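Beta-1,3-1,4-glucanase (Caldicellulosiruptor sp. F32, PDB 5H4R) probably hydrolyses mixed-linkage beta-1,3-1,4-glucans such as lichenan, as a family 5 glycoside hydrolase, and here holds cellotetraose in its cleft. Local coordinates at residues A[110-114]-A[165-170]. The protein carries 1 engineered substitution. Sequence-based numbering, arbitrary orientation.
Sequences SNFTI and SIWTQV
The carboxamide of Gln-169 grips the backbone of 112-114 with both ends. Gln-169 NE2 gives a nearly straight bond to Phe-112 O (2.8 Å, 166°), in the amide's plane but above the carbonyl's, while Gln-169 OE1 accepts Ile-114 N on a lone pair at 2.8 Å. NE2 also reaches back to Ser-165 O, on the face opposite the helix bond from Gln-169 N; the three amide bonds together fix its rotation. With chi1 at -178°, Ser-165 OG points away from its own N and donates to Asn-111 O at 2.6 Å. In this family 5 (beta/alpha)8 barrel, helix 156-173 follows the third barrel strand and strand 113-114 forms a hairpin with 107-108, so the bonds tie an excursion after the second strand to an outer helix. The tight part lies against one face of the amide, where Ile-114 CG1 comes within 3.8 Å of Gln-169 CD and packs on Ile-166 CD1 (3.9 Å), and Ile-114 CD1 on Val-170 CG2 (3.8 Å), with Trp-103 and Val-107 adjoining. Toward solvent the contact thins; exposed Thr-113 points its CB away from the helix, though its CG2 stays near Gln-169 OE1, and Asn-111 OD1 grazes Ser-165 CB at 3.7 Å.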
loop_
_atom_site.group_PDB
_atom_site.type_symbol
_atom_site.label_atom_id
_atom_site.label_comp_id
_atom_site.label_asym_id
_atom_site.label_seq_id
_atom_site.Cartn_x
_atom_site.Cartn_y
_atom_site.Cartn_z
ATOM N N SER A 110 24.558 -7.234 12.946
ATOM C CA SER A 110 23.550 -7.715 13.883
ATOM C C SER A 110 22.447 -6.697 14.130
ATOM O O SER A 110 21.361 -7.082 14.576
ATOM C CB SER A 110 24.196 -8.105 15.214
ATOM O OG SER A 110 25.125 -7.123 15.644
ATOM N N ASN A 111 22.673 -5.414 13.843
ATOM C CA ASN A 111 21.621 -4.424 14.049
ATOM C C ASN A 111 21.107 -3.844 12.739
ATOM O O ASN A 111 20.626 -2.710 12.703
ATOM C CB ASN A 111 22.076 -3.310 14.992
ATOM C CG ASN A 111 20.876 -2.595 15.648
ATOM O OD1 ASN A 111 19.787 -3.173 15.761
ATOM N ND2 ASN A 111 21.067 -1.345 16.058
ATOM N N PHE A 112 21.163 -4.625 11.661
ATOM C CA PHE A 112 20.464 -4.321 10.407
ATOM C C PHE A 112 20.808 -2.927 9.881
ATOM O O PHE A 112 19.930 -2.105 9.582
ATOM C CB PHE A 112 18.935 -4.445 10.555
ATOM C CG PHE A 112 18.453 -5.747 11.165
ATOM C CD1 PHE A 112 18.446 -6.927 10.433
ATOM C CD2 PHE A 112 17.940 -5.768 12.451
ATOM C CE1 PHE A 112 17.984 -8.103 10.983
ATOM C CE2 PHE A 112 17.465 -6.948 13.005
ATOM C CZ PHE A 112 17.483 -8.114 12.273
ATOM N N THR A 113 22.095 -2.688 9.705
ATOM C CA THR A 113 22.529 -1.423 9.130
ATOM C C THR A 113 22.146 -1.377 7.666
ATOM O O THR A 113 22.588 -2.228 6.888
ATOM C CB THR A 113 24.034 -1.246 9.270
ATOM O OG1 THR A 113 24.405 -1.312 10.645
ATOM C CG2 THR A 113 24.451 0.107 8.707
ATOM N N ILE A 114 21.387 -0.356 7.280
ATOM C CA ILE A 114 20.974 -0.195 5.884
ATOM C C ILE A 114 22.142 0.348 5.071
ATOM O O ILE A 114 22.803 1.319 5.463
ATOM C CB ILE A 114 19.755 0.736 5.772
ATOM C CG1 ILE A 114 18.551 0.176 6.548
ATOM C CG2 ILE A 114 19.379 0.923 4.312
ATOM C CD1 ILE A 114 17.420 1.182 6.708
ATOM N N SER A 165 15.220 -0.923 14.242
ATOM C CA SER A 165 16.419 -0.500 13.527
ATOM C C SER A 165 16.090 0.113 12.180
ATOM O O SER A 165 16.619 1.177 11.830
ATOM C CB SER A 165 17.390 -1.648 13.323
ATOM O OG SER A 165 18.532 -1.117 12.664
ATOM N N ILE A 166 15.262 -0.565 11.374
ATOM C CA ILE A 166 14.880 -0.003 10.082
ATOM C C ILE A 166 14.247 1.367 10.262
ATOM O O ILE A 166 14.626 2.324 9.574
ATOM C CB ILE A 166 13.941 -0.950 9.314
ATOM C CG1 ILE A 166 14.639 -2.266 8.959
ATOM C CG2 ILE A 166 13.410 -0.276 8.047
ATOM C CD1 ILE A 166 15.869 -2.157 8.036
ATOM N N TRP A 167 13.271 1.484 11.175
ATOM C CA TRP A 167 12.544 2.735 11.256
ATOM C C TRP A 167 13.349 3.823 11.942
ATOM O O TRP A 167 13.182 4.986 11.585
ATOM C CB TRP A 167 11.167 2.532 11.900
ATOM C CG TRP A 167 10.215 2.054 10.858
ATOM C CD1 TRP A 167 9.593 0.827 10.778
ATOM C CD2 TRP A 167 9.810 2.782 9.690
ATOM N NE1 TRP A 167 8.838 0.761 9.639
ATOM C CE2 TRP A 167 8.945 1.942 8.953
ATOM C CE3 TRP A 167 10.087 4.062 9.202
ATOM C CZ2 TRP A 167 8.365 2.342 7.759
ATOM C CZ3 TRP A 167 9.506 4.458 8.009
ATOM C CH2 TRP A 167 8.655 3.600 7.305
ATOM N N THR A 168 14.286 3.487 12.840
ATOM C CA THR A 168 15.170 4.522 13.355
ATOM C C THR A 168 15.995 5.108 12.218
ATOM O O THR A 168 16.134 6.331 12.090
ATOM C CB THR A 168 16.080 3.960 14.456
ATOM O OG1 THR A 168 15.313 3.603 15.605
ATOM C CG2 THR A 168 17.105 4.995 14.887
ATOM N N GLN A 169 16.553 4.236 11.371
ATOM C CA GLN A 169 17.410 4.691 10.287
ATOM C C GLN A 169 16.620 5.467 9.252
ATOM O O GLN A 169 17.048 6.541 8.817
ATOM C CB GLN A 169 18.121 3.517 9.629
ATOM C CG GLN A 169 19.154 2.885 10.515
ATOM C CD GLN A 169 19.726 1.643 9.905
ATOM O OE1 GLN A 169 20.610 1.710 9.032
ATOM N NE2 GLN A 169 19.257 0.491 10.367
ATOM N N VAL A 170 15.478 4.926 8.821
ATOM C CA VAL A 170 14.694 5.591 7.785
ATOM C C VAL A 170 14.091 6.885 8.323
ATOM O O VAL A 170 14.158 7.941 7.677
ATOM C CB VAL A 170 13.624 4.638 7.231
ATOM C CG1 VAL A 170 12.711 5.361 6.243
ATOM C CG2 VAL A 170 14.317 3.425 6.588
#